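Long-range contacts in leucine aminopeptidase 1 (Caenorhabditis elegans, PDB 2HC9), which is a zinc-dependent leucine aminopeptidase that releases the N-terminal amino acid, preferably leucine, from peptides and probably works as a digestive enzyme: residues 292-297 with 482-487; 23-28 with 75-80; 183-188 with 227-232. The protein carries 1 engineered substitution. All blocks are in the same frame, centred on the assembly; numbering follows the deposited sequence.

Interaction 1 (292-297 with 482-487); sequences HGFSQT and KYTSVP
Tyr483 lays its CB over one face of the Phe294 ring, 4.0 Å from the ring centroid in a CH-pi contact, and beside the hydroxyl of Ser295. With CG anti to its own carbonyl carbon (chi1 -56°), the tyrosine ring is set with one edge toward Phe294 and one face under Gln296. CG and CD1 run under the aliphatic part of that glutamine: CG of Gln296 lies 3.4 Å from CD1 of Tyr483. The opposite face is taken by CG of the tyrosine's own neighbour, Lys482. On the other flank, CD2 of Tyr483 comes within 3.8 Å of CZ of Phe294, where the edge of the tyrosine meets the face of the phenylalanine in an offset edge-to-face pair, planes 76° apart. At the tip, OH is hydrogen-bonded to a glycerol that probably came from the crystallisation liquor.

Two backbone bonds pin the antiparallel-running loops together. The carbonyl O of Tyr483 receives Ser295 N and that of His292 receives Ser485 N, each at 2.9 Å. Beyond them CG2 of Val486 packs on CB of His292 at 3.6 Å, while Thr484 OG1, also hydrogen-bonded to Gly481 O, accepts Val486 N to close an ST turn.

The polar ends find partners in adjacent elements. His292 NE2 bonds to Asp165 and Ser485 OG to Glu158, both on helix 157-178, and Gln296 OE1 bonds to Glu245. The 292-297 loop belongs to the catalytic domain of this M17 aminopeptidase, away from the zinc site. Phe294 packs on Leu289 of helix 277-290 and on Ile247 of strand 246-254, which Tyr483 also touches. The C-terminal loop after helix 473-480 is laid against the loop leading into strand 297-307.

Interaction 2 (23-28 with 75-80); sequences VGKKSV and ITVPDA
Strand residues Val23, Gly24 and Lys25 pair in parallel with Ile75, Thr76 and Val77 through backbone hydrogen bonds. Gly24 uses both its polar atoms: its N donates to Ile75 O at 3.1 Å, and its O receives Val77 N at 2.9 Å. Lys26 N extends the pairing to Val77 O.

Apolar packing lies on the face bearing Val23, Ile75 and Val77, where CG1 of Val23 meets CG2 of Val77 at 4.0 Å and helix 90-97 covers them. These are neighbouring strands, 18-25 and 72-77, within the mixed sheet of the N-terminal domain, which belongs to the macro clan, and strand 18-25 runs directly into helix 26-31.

Charged and polar contacts gather at that helix start. Asp79 grips Ser27 twice: OD2 takes Ser27 N at 2.8 Å on its syn lone pair, and OD1 receives Ser27 OG at 2.5 Å from above the carboxylate plane. Ser27 OG lies between its backbone N and carbonyl carbon (chi1 62°), which turns the hydroxyl to the same carboxylate that its own N-H meets. The helix N-terminus probably stabilises this negative charge. With an alanine here instead of Asp79, the N-H and hydroxyl of Ser27 would probably both lose the carboxylate that holds them, leaving the first turn less firmly tied to 75-80. The extended Lys25 chain passes Asp79 to a salt bridge with Asp119, and a water links Lys25 NZ to Asp79 O.

Interaction 3 (183-188 with 227-232); sequences ILTTDA and GPTPPA
Thr229 and Pro230 meet Thr186 and Asp187 at the N-terminus of helix 186-199, a capped helix start in the catalytic domain with Thr185 as its N-cap. Just ahead of the contact, Pro228 turns to Pro311 of a neighbouring subunit, which places this edge of the loop beside a subunit interface.

Thr229 comes next. The side chains of Thr229 and Thr186 run past each other in opposite directions, and the two OG1 atoms are hydrogen-bonded at 2.7 Å. Thr229 OG1 also lies 2.6 Å from a water that accepts from Thr186 N, so the first helical N-H is reached by way of solvent. The methyl of Thr229, CG2, rests 3.6 Å from OD2 of Asp187.

Pro230 follows with its carbonyl. Thr186 OG1, set between its backbone N and carbonyl carbon (chi1 61°), donates to Pro230 O at 2.6 Å, tilted from the carbonyl plane. That single hydroxyl therefore ties the helix to two successive loop residues. A second water donates to both Pro230 O and Asp187 OD1, and CD of Pro230 touches the same OD1 at 3.6 Å. This carboxylate is also salt-bridged to Arg208 at the end of strand 203-208.

Pro231 and Ala232 carry the chain on into the sheet: the backbone of Pro231 bonds to Gly209, and that of Ala232, the first residue of strand 232-238, to Ile304, a residue on which Thr186 also packs. Back at the helix start, Thr185 OG1 accepts Ala188 N at 3.1 Å with an angle of 158° at the hydrogen.

In the fold
The three contacts lie apart, with centres 31 to 44 Å from one another, and share no helix or strand. Interaction 2 belongs to the N-terminal domain, and its strands sit on the opposite side of the chain's centre from interaction 3. Its regular parallel backbone bonding and buried aliphatic face reflect a place inside a sheet. Interaction 1 is partly buried too, but joins two loops, so aromatic and CH-pi packing does much of the work beside two backbone bonds. Interaction 3 is a surface contact of hydroxyls, a carbonyl and waters, with little apolar packing. Interactions 1 and 3 both border strand 297-307, one at its start and the other near its end.

Interaction 1 (292-297 with 482-487)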
ATOM      1  N   HIS A 292      49.046  -2.143  17.831  1.00 17.88           N
ATOM      2  CA  HIS A 292      49.704  -3.333  18.341  1.00 18.83           C
ATOM      3  C   HIS A 292      50.693  -3.969  17.377  1.00 19.34           C
ATOM      4  O   HIS A 292      50.716  -5.184  17.200  1.00 22.83           O
ATOM      5  CB  HIS A 292      48.670  -4.286  18.929  1.00 19.62           C
ATOM      6  CG  HIS A 292      48.030  -3.738  20.165  1.00 24.05           C
ATOM      7  ND1 HIS A 292      48.583  -3.905  21.414  1.00 21.51           N
ATOM      8  CD2 HIS A 292      46.934  -2.959  20.337  1.00 20.11           C
ATOM      9  CE1 HIS A 292      47.849  -3.265  22.309  1.00 22.49           C
ATOM     10  NE2 HIS A 292      46.839  -2.684  21.682  1.00 17.79           N
ATOM     11  N   GLY A 293      51.542  -3.131  16.794  1.00 20.02           N
ATOM     12  CA  GLY A 293      52.704  -3.602  16.064  1.00 24.91           C
ATOM     13  C   GLY A 293      52.331  -4.369  14.804  1.00 24.92           C
ATOM     14  O   GLY A 293      52.913  -5.411  14.504  1.00 27.26           O
ATOM     15  N   PHE A 294      51.349  -3.865  14.070  1.00 18.74           N
ATOM     16  CA  PHE A 294      50.854  -4.581  12.893  1.00 21.50           C
ATOM     17  C   PHE A 294      51.932  -4.670  11.800  1.00 19.25           C
ATOM     18  O   PHE A 294      52.452  -3.649  11.315  1.00 19.93           O
ATOM     19  CB  PHE A 294      49.609  -3.901  12.315  1.00 18.69           C
ATOM     20  CG  PHE A 294      48.839  -4.772  11.343  1.00 18.75           C
ATOM     21  CD1 PHE A 294      47.957  -5.756  11.815  1.00 20.36           C
ATOM     22  CD2 PHE A 294      48.963  -4.581   9.964  1.00 18.10           C
ATOM     23  CE1 PHE A 294      47.228  -6.566  10.915  1.00 19.83           C
ATOM     24  CE2 PHE A 294      48.241  -5.378   9.065  1.00 17.76           C
ATOM     25  CZ  PHE A 294      47.377  -6.372   9.546  1.00 17.44           C
ATOM     26  N   SER A 295      52.245  -5.898  11.416  1.00 19.54           N
ATOM     27  CA  SER A 295      53.493  -6.193  10.722  1.00 22.26           C
ATOM     28  C   SER A 295      53.347  -6.118   9.192  1.00 21.82           C
ATOM     29  O   SER A 295      54.342  -6.217   8.471  1.00 21.17           O
ATOM     30  CB  SER A 295      53.997  -7.580  11.115  1.00 20.87           C
ATOM     31  OG  SER A 295      53.145  -8.584  10.592  1.00 24.78           O
ATOM     32  N   GLN A 296      52.112  -5.982   8.702  1.00 19.25           N
ATOM     33  CA  GLN A 296      51.867  -5.943   7.256  1.00 17.11           C
ATOM     34  C   GLN A 296      51.401  -4.570   6.825  1.00 17.19           C
ATOM     35  O   GLN A 296      51.061  -3.736   7.645  1.00 19.57           O
ATOM     36  CB  GLN A 296      50.847  -7.011   6.861  1.00 19.70           C
ATOM     37  CG  GLN A 296      51.217  -8.391   7.336  1.00 21.69           C
ATOM     38  CD  GLN A 296      52.512  -8.883   6.712  1.00 28.09           C
ATOM     39  OE1 GLN A 296      52.709  -8.779   5.496  1.00 26.56           O
ATOM     40  NE2 GLN A 296      53.421  -9.390   7.552  1.00 29.02           N
ATOM     41  N   THR A 297      51.413  -4.315   5.526  1.00 18.34           N
ATOM     42  CA  THR A 297      50.951  -3.038   5.058  1.00 14.95           C
ATOM     43  C   THR A 297      49.423  -3.067   5.145  1.00 17.86           C
ATOM     44  O   THR A 297      48.788  -4.069   4.771  1.00 18.59           O
ATOM     45  CB  THR A 297      51.412  -2.788   3.606  1.00 20.59           C
ATOM     46  OG1 THR A 297      52.837  -2.582   3.602  1.00 22.24           O
ATOM     47  CG2 THR A 297      50.716  -1.558   3.015  1.00 19.69           C
ATOM     48  N   LYS A 482      46.973 -12.158  13.939  1.00 20.14           N
ATOM     49  CA  LYS A 482      48.237 -12.919  13.798  1.00 24.96           C
ATOM     50  C   LYS A 482      49.407 -12.029  13.343  1.00 22.00           C
ATOM     51  O   LYS A 482      50.557 -12.394  13.508  1.00 23.09           O
ATOM     52  CB  LYS A 482      48.068 -14.098  12.827  1.00 24.04           C
ATOM     53  CG  LYS A 482      47.827 -13.664  11.375  1.00 31.18           C
ATOM     54  CD  LYS A 482      47.268 -14.786  10.525  1.00 38.95           C
ATOM     55  CE  LYS A 482      48.323 -15.298   9.571  1.00 46.48           C
ATOM     56  NZ  LYS A 482      47.760 -16.260   8.571  1.00 46.64           N
ATOM     57  N   TYR A 483      49.106 -10.858  12.778  1.00 16.28           N
ATOM     58  CA  TYR A 483      50.134  -9.911  12.357  1.00 15.79           C
ATOM     59  C   TYR A 483      50.482  -8.861  13.418  1.00 16.49           C
ATOM     60  O   TYR A 483      51.297  -7.965  13.160  1.00 20.21           O
ATOM     61  CB  TYR A 483      49.715  -9.200  11.086  1.00 16.62           C
ATOM     62  CG  TYR A 483      49.378 -10.123   9.940  1.00 19.54           C
ATOM     63  CD1 TYR A 483      50.337 -10.991   9.407  1.00 22.20           C
ATOM     64  CD2 TYR A 483      48.114 -10.099   9.360  1.00 22.88           C
ATOM     65  CE1 TYR A 483      50.022 -11.848   8.323  1.00 24.56           C
ATOM     66  CE2 TYR A 483      47.795 -10.935   8.281  1.00 21.76           C
ATOM     67  CZ  TYR A 483      48.755 -11.797   7.772  1.00 25.07           C
ATOM     68  OH  TYR A 483      48.431 -12.623   6.705  1.00 23.80           O
ATOM     69  N   THR A 484      49.843  -8.960  14.582  1.00 20.21           N
ATOM     70  CA  THR A 484      50.142  -8.078  15.714  1.00 19.09           C
ATOM     71  C   THR A 484      51.094  -8.752  16.695  1.00 21.55           C
ATOM     72  O   THR A 484      51.421  -9.946  16.559  1.00 20.83           O
ATOM     73  CB  THR A 484      48.875  -7.710  16.512  1.00 17.48           C
ATOM     74  OG1 THR A 484      48.412  -8.866  17.221  1.00 20.01           O
ATOM     75  CG2 THR A 484      47.770  -7.184  15.575  1.00 22.17           C
ATOM     76  N   SER A 485      51.499  -7.982  17.709  1.00 22.20           N
ATOM     77  CA  SER A 485      52.299  -8.504  18.794  1.00 23.34           C
ATOM     78  C   SER A 485      51.473  -9.098  19.916  1.00 27.84           C
ATOM     79  O   SER A 485      52.043  -9.454  20.946  1.00 30.64           O
ATOM     80  CB  SER A 485      53.194  -7.400  19.377  1.00 27.49           C
ATOM     81  OG  SER A 485      52.412  -6.312  19.850  1.00 29.78           O
ATOM     82  N   VAL A 486      50.147  -9.203  19.754  1.00 18.67           N
ATOM     83  CA  VAL A 486      49.297  -9.550  20.899  1.00 20.32           C
ATOM     84  C   VAL A 486      49.260 -11.060  21.124  1.00 22.87           C
ATOM     85  O   VAL A 486      48.804 -11.787  20.254  1.00 22.75           O
ATOM     86  CB  VAL A 486      47.848  -9.013  20.730  1.00 16.98           C
ATOM     87  CG1 VAL A 486      47.052  -9.241  22.018  1.00 19.19           C
ATOM     88  CG2 VAL A 486      47.868  -7.507  20.403  1.00 16.50           C
ATOM     89  N   PRO A 487      49.718 -11.535  22.298  1.00 24.76           N
ATOM     90  CA  PRO A 487      49.786 -12.992  22.510  1.00 26.60           C
ATOM     91  C   PRO A 487      48.483 -13.741  22.237  1.00 27.22           C
ATOM     92  O   PRO A 487      48.492 -14.736  21.523  1.00 28.41           O
ATOM     93  CB  PRO A 487      50.192 -13.108  23.988  1.00 28.26           C
ATOM     94  CG  PRO A 487      51.012 -11.886  24.227  1.00 26.50           C
ATOM     95  CD  PRO A 487      50.273 -10.791  23.447  1.00 25.68           C
TER

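Interaction 2 (23-28 with 75-80)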
ATOM      1  N   VAL A  23      30.350 -12.368  35.843  1.00 19.96           N
ATOM      2  CA  VAL A  23      29.987 -12.989  34.568  1.00 19.66           C
ATOM      3  C   VAL A  23      30.731 -14.305  34.342  1.00 21.55           C
ATOM      4  O   VAL A  23      31.958 -14.379  34.502  1.00 19.56           O
ATOM      5  CB  VAL A  23      30.260 -12.024  33.380  1.00 18.60           C
ATOM      6  CG1 VAL A  23      29.736 -12.638  32.043  1.00 20.43           C
ATOM      7  CG2 VAL A  23      29.643 -10.657  33.659  1.00 14.71           C
ATOM      8  N   GLY A  24      29.994 -15.354  33.973  1.00 21.76           N
ATOM      9  CA  GLY A  24      30.649 -16.615  33.611  1.00 18.14           C
ATOM     10  C   GLY A  24      29.691 -17.636  33.011  1.00 17.73           C
ATOM     11  O   GLY A  24      28.506 -17.615  33.292  1.00 22.74           O
ATOM     12  N   LYS A  25      30.226 -18.536  32.195  1.00 19.66           N
ATOM     13  CA  LYS A  25      29.520 -19.782  31.892  1.00 20.10           C
ATOM     14  C   LYS A  25      29.232 -20.626  33.116  1.00 25.00           C
ATOM     15  O   LYS A  25      30.041 -20.710  34.046  1.00 22.37           O
ATOM     16  CB  LYS A  25      30.254 -20.598  30.836  1.00 19.54           C
ATOM     17  CG  LYS A  25      30.202 -19.949  29.441  1.00 21.20           C
ATOM     18  CD  LYS A  25      31.098 -20.682  28.474  1.00 19.48           C
ATOM     19  CE  LYS A  25      30.780 -20.295  27.032  1.00 16.51           C
ATOM     20  NZ  LYS A  25      31.808 -20.836  26.118  1.00 17.49           N
ATOM     21  N   LYS A  26      28.072 -21.267  33.089  1.00 23.57           N
ATOM     22  CA  LYS A  26      27.592 -22.087  34.188  1.00 25.97           C
ATOM     23  C   LYS A  26      28.642 -23.096  34.651  1.00 26.74           C
ATOM     24  O   LYS A  26      28.876 -23.240  35.842  1.00 28.60           O
ATOM     25  CB  LYS A  26      26.311 -22.817  33.722  1.00 30.79           C
ATOM     26  CG  LYS A  26      25.525 -23.505  34.830  1.00 36.63           C
ATOM     27  CD  LYS A  26      24.991 -22.491  35.835  1.00 40.43           C
ATOM     28  CE  LYS A  26      24.421 -23.176  37.053  1.00 44.41           C
ATOM     29  NZ  LYS A  26      23.227 -23.989  36.707  1.00 43.90           N
ATOM     30  N   SER A  27      29.308 -23.762  33.705  1.00 24.51           N
ATOM     31  CA  SER A  27      30.275 -24.788  34.063  1.00 28.83           C
ATOM     32  C   SER A  27      31.475 -24.173  34.773  1.00 28.65           C
ATOM     33  O   SER A  27      32.059 -24.807  35.668  1.00 29.85           O
ATOM     34  CB  SER A  27      30.743 -25.581  32.834  1.00 26.24           C
ATOM     35  OG  SER A  27      31.401 -24.724  31.900  1.00 26.80           O
ATOM     36  N   VAL A  28      31.839 -22.947  34.387  1.00 21.26           N
ATOM     37  CA  VAL A  28      32.997 -22.263  34.976  1.00 22.24           C
ATOM     38  C   VAL A  28      32.631 -21.773  36.382  1.00 25.80           C
ATOM     39  O   VAL A  28      33.353 -22.032  37.368  1.00 23.93           O
ATOM     40  CB  VAL A  28      33.473 -21.086  34.094  1.00 21.25           C
ATOM     41  CG1 VAL A  28      34.560 -20.287  34.809  1.00 21.78           C
ATOM     42  CG2 VAL A  28      33.967 -21.607  32.715  1.00 21.28           C
ATOM     43  N   ILE A  75      25.574 -12.738  35.966  1.00 19.50           N
ATOM     44  CA  ILE A  75      25.155 -13.129  34.623  1.00 20.53           C
ATOM     45  C   ILE A  75      25.724 -14.520  34.314  1.00 19.41           C
ATOM     46  O   ILE A  75      26.941 -14.716  34.273  1.00 19.50           O
ATOM     47  CB  ILE A  75      25.610 -12.089  33.559  1.00 21.44           C
ATOM     48  CG1 ILE A  75      24.841 -10.773  33.757  1.00 21.50           C
ATOM     49  CG2 ILE A  75      25.404 -12.644  32.118  1.00 20.25           C
ATOM     50  CD1 ILE A  75      25.327  -9.637  32.799  1.00 21.93           C
ATOM     51  N   THR A  76      24.821 -15.479  34.128  1.00 18.20           N
ATOM     52  CA  THR A  76      25.202 -16.817  33.726  0.70 20.72           C
ATOM     53  C   THR A  76      25.081 -16.970  32.207  1.00 22.65           C
ATOM     54  O   THR A  76      24.015 -16.734  31.625  1.00 24.32           O
ATOM     55  CB  THR A  76      24.356 -17.881  34.471  0.70 20.76           C
ATOM     56  OG1 THR A  76      24.505 -17.696  35.889  0.70 21.66           O
ATOM     57  CG2 THR A  76      24.801 -19.292  34.092  0.70 20.22           C
ATOM     58  N   VAL A  77      26.180 -17.372  31.587  1.00 17.99           N
ATOM     59  CA  VAL A  77      26.270 -17.561  30.142  1.00 19.62           C
ATOM     60  C   VAL A  77      26.070 -19.057  29.871  1.00 20.97           C
ATOM     61  O   VAL A  77      26.637 -19.889  30.573  1.00 22.12           O
ATOM     62  CB  VAL A  77      27.699 -17.135  29.650  1.00 19.25           C
ATOM     63  CG1 VAL A  77      27.859 -17.301  28.115  1.00 18.40           C
ATOM     64  CG2 VAL A  77      27.967 -15.684  30.049  1.00 17.94           C
ATOM     65  N   PRO A  78      25.276 -19.412  28.840  1.00 25.60           N
ATOM     66  CA  PRO A  78      25.129 -20.845  28.554  1.00 22.13           C
ATOM     67  C   PRO A  78      26.420 -21.503  28.079  1.00 19.04           C
ATOM     68  O   PRO A  78      27.272 -20.858  27.444  1.00 21.11           O
ATOM     69  CB  PRO A  78      24.039 -20.907  27.480  1.00 21.49           C
ATOM     70  CG  PRO A  78      23.852 -19.532  26.976  1.00 23.00           C
ATOM     71  CD  PRO A  78      24.496 -18.553  27.925  1.00 20.82           C
ATOM     72  N   ASP A  79      26.562 -22.785  28.409  1.00 20.74           N
ATOM     73  CA  ASP A  79      27.683 -23.580  27.950  1.00 21.49           C
ATOM     74  C   ASP A  79      27.484 -24.146  26.540  1.00 20.73           C
ATOM     75  O   ASP A  79      28.416 -24.166  25.738  1.00 27.35           O
ATOM     76  CB  ASP A  79      27.942 -24.708  28.936  1.00 24.73           C
ATOM     77  CG  ASP A  79      28.733 -24.237  30.139  1.00 22.17           C
ATOM     78  OD1 ASP A  79      29.926 -23.918  29.985  1.00 28.08           O
ATOM     79  OD2 ASP A  79      28.149 -24.184  31.225  1.00 25.82           O
ATOM     80  N   ALA A  80      26.261 -24.574  26.252  1.00 21.27           N
ATOM     81  CA  ALA A  80      25.921 -25.192  24.954  1.00 27.31           C
ATOM     82  C   ALA A  80      25.799 -24.153  23.846  1.00 20.32           C
ATOM     83  O   ALA A  80      25.388 -23.030  24.095  1.00 19.19           O
ATOM     84  CB  ALA A  80      24.618 -25.954  25.068  1.00 24.90           C
TER
HETATM   85  O   HOH W   1      31.344 -23.696  26.548  1.00 34.78           O

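Interaction 3 (183-188 with 227-232)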
ATOM      1  N   ILE A 183      25.123  16.320  13.489  1.00 15.75           N
ATOM      2  CA  ILE A 183      26.392  16.530  14.183  1.00 15.22           C
ATOM      3  C   ILE A 183      27.522  15.793  13.459  1.00 17.47           C
ATOM      4  O   ILE A 183      28.550  16.396  13.103  1.00 15.06           O
ATOM      5  CB  ILE A 183      26.262  16.048  15.635  1.00 14.96           C
ATOM      6  CG1 ILE A 183      25.183  16.886  16.353  1.00 21.12           C
ATOM      7  CG2 ILE A 183      27.620  16.107  16.358  1.00 17.80           C
ATOM      8  CD1 ILE A 183      24.921  16.471  17.790  1.00 25.04           C
ATOM      9  N   LEU A 184      27.334  14.488  13.236  1.00 16.71           N
ATOM     10  CA  LEU A 184      28.326  13.714  12.463  1.00 15.78           C
ATOM     11  C   LEU A 184      28.052  13.866  10.974  1.00 16.95           C
ATOM     12  O   LEU A 184      27.494  12.979  10.304  1.00 15.20           O
ATOM     13  CB  LEU A 184      28.425  12.244  12.912  1.00 14.33           C
ATOM     14  CG  LEU A 184      29.665  11.529  12.329  1.00 15.38           C
ATOM     15  CD1 LEU A 184      30.984  11.883  13.104  1.00 16.39           C
ATOM     16  CD2 LEU A 184      29.444  10.022  12.342  1.00 16.50           C
ATOM     17  N   THR A 185      28.454  15.016  10.449  1.00 15.37           N
ATOM     18  CA  THR A 185      28.381  15.287   9.014  1.00 14.44           C
ATOM     19  C   THR A 185      29.526  14.596   8.267  1.00 13.69           C
ATOM     20  O   THR A 185      30.413  14.021   8.901  1.00 15.01           O
ATOM     21  CB  THR A 185      28.521  16.814   8.788  1.00 15.92           C
ATOM     22  OG1 THR A 185      29.778  17.230   9.338  1.00 15.00           O
ATOM     23  CG2 THR A 185      27.357  17.587   9.490  1.00 16.00           C
ATOM     24  N   THR A 186      29.574  14.716   6.934  1.00 14.24           N
ATOM     25  CA  THR A 186      30.752  14.187   6.221  1.00 16.48           C
ATOM     26  C   THR A 186      32.035  14.838   6.741  1.00 19.13           C
ATOM     27  O   THR A 186      33.050  14.152   6.958  1.00 13.93           O
ATOM     28  CB  THR A 186      30.703  14.387   4.689  1.00 14.21           C
ATOM     29  OG1 THR A 186      30.636  15.783   4.386  1.00 16.16           O
ATOM     30  CG2 THR A 186      29.481  13.661   4.067  1.00 13.61           C
ATOM     31  N   ASP A 187      31.988  16.160   6.928  1.00 14.25           N
ATOM     32  CA  ASP A 187      33.149  16.902   7.474  1.00 16.54           C
ATOM     33  C   ASP A 187      33.577  16.358   8.834  1.00 15.79           C
ATOM     34  O   ASP A 187      34.779  16.188   9.110  1.00 15.07           O
ATOM     35  CB  ASP A 187      32.782  18.383   7.639  1.00 18.35           C
ATOM     36  CG  ASP A 187      32.672  19.130   6.292  1.00 24.17           C
ATOM     37  OD1 ASP A 187      33.086  18.593   5.253  1.00 20.04           O
ATOM     38  OD2 ASP A 187      32.179  20.274   6.296  1.00 21.18           O
ATOM     39  N   ALA A 188      32.600  16.125   9.708  1.00 17.87           N
ATOM     40  CA  ALA A 188      32.913  15.646  11.054  1.00 16.25           C
ATOM     41  C   ALA A 188      33.500  14.235  11.001  1.00 16.98           C
ATOM     42  O   ALA A 188      34.420  13.925  11.745  1.00 15.86           O
ATOM     43  CB  ALA A 188      31.679  15.656  11.914  1.00 16.19           C
ATOM     44  N   GLY A 227      24.734  16.422  -0.783  1.00 14.82           N
ATOM     45  CA  GLY A 227      24.791  16.532   0.706  1.00 15.66           C
ATOM     46  C   GLY A 227      24.990  17.983   1.142  1.00 18.25           C
ATOM     47  O   GLY A 227      25.455  18.830   0.349  1.00 18.14           O
ATOM     48  N   PRO A 228      24.645  18.291   2.406  1.00 16.38           N
ATOM     49  CA  PRO A 228      24.850  19.632   2.938  1.00 17.86           C
ATOM     50  C   PRO A 228      26.329  19.964   3.157  1.00 18.28           C
ATOM     51  O   PRO A 228      26.688  21.138   3.214  1.00 17.68           O
ATOM     52  CB  PRO A 228      24.089  19.599   4.272  1.00 19.71           C
ATOM     53  CG  PRO A 228      24.140  18.194   4.710  1.00 16.52           C
ATOM     54  CD  PRO A 228      24.051  17.388   3.405  1.00 16.35           C
ATOM     55  N   THR A 229      27.173  18.937   3.279  1.00 14.75           N
ATOM     56  CA  THR A 229      28.627  19.100   3.362  1.00 15.41           C
ATOM     57  C   THR A 229      29.207  18.106   2.354  1.00 20.19           C
ATOM     58  O   THR A 229      28.525  17.148   1.975  1.00 18.86           O
ATOM     59  CB  THR A 229      29.157  18.804   4.792  1.00 16.26           C
ATOM     60  OG1 THR A 229      28.730  17.495   5.183  1.00 16.46           O
ATOM     61  CG2 THR A 229      28.605  19.852   5.835  1.00 19.02           C
ATOM     62  N   PRO A 230      30.402  18.386   1.829  1.00 18.27           N
ATOM     63  CA  PRO A 230      30.818  17.648   0.629  1.00 16.95           C
ATOM     64  C   PRO A 230      31.279  16.202   0.830  1.00 15.15           C
ATOM     65  O   PRO A 230      31.653  15.796   1.946  1.00 16.61           O
ATOM     66  CB  PRO A 230      31.957  18.498   0.060  1.00 19.63           C
ATOM     67  CG  PRO A 230      32.446  19.294   1.178  1.00 24.55           C
ATOM     68  CD  PRO A 230      31.349  19.458   2.184  1.00 19.11           C
ATOM     69  N   PRO A 231      31.241  15.416  -0.262  1.00 15.70           N
ATOM     70  CA  PRO A 231      31.722  14.044  -0.189  1.00 15.23           C
ATOM     71  C   PRO A 231      33.252  14.031   0.044  1.00 18.06           C
ATOM     72  O   PRO A 231      33.929  15.012  -0.281  1.00 17.27           O
ATOM     73  CB  PRO A 231      31.367  13.471  -1.597  1.00 15.26           C
ATOM     74  CG  PRO A 231      31.325  14.701  -2.507  1.00 16.40           C
ATOM     75  CD  PRO A 231      30.722  15.772  -1.608  1.00 16.62           C
ATOM     76  N   ALA A 232      33.781  12.933   0.582  1.00 15.61           N
ATOM     77  CA  ALA A 232      35.226  12.787   0.781  1.00 15.03           C
ATOM     78  C   ALA A 232      35.606  11.342   0.674  1.00 15.97           C
ATOM     79  O   ALA A 232      34.803  10.443   0.951  1.00 18.23           O
ATOM     80  CB  ALA A 232      35.653  13.322   2.165  1.00 17.60           C
TER
HETATM   81  O   HOH W   2      27.054  15.566   5.861  1.00 17.08           O
HETATM   82  O   HOH W   3      33.936  16.421   3.701  1.00 23.14           O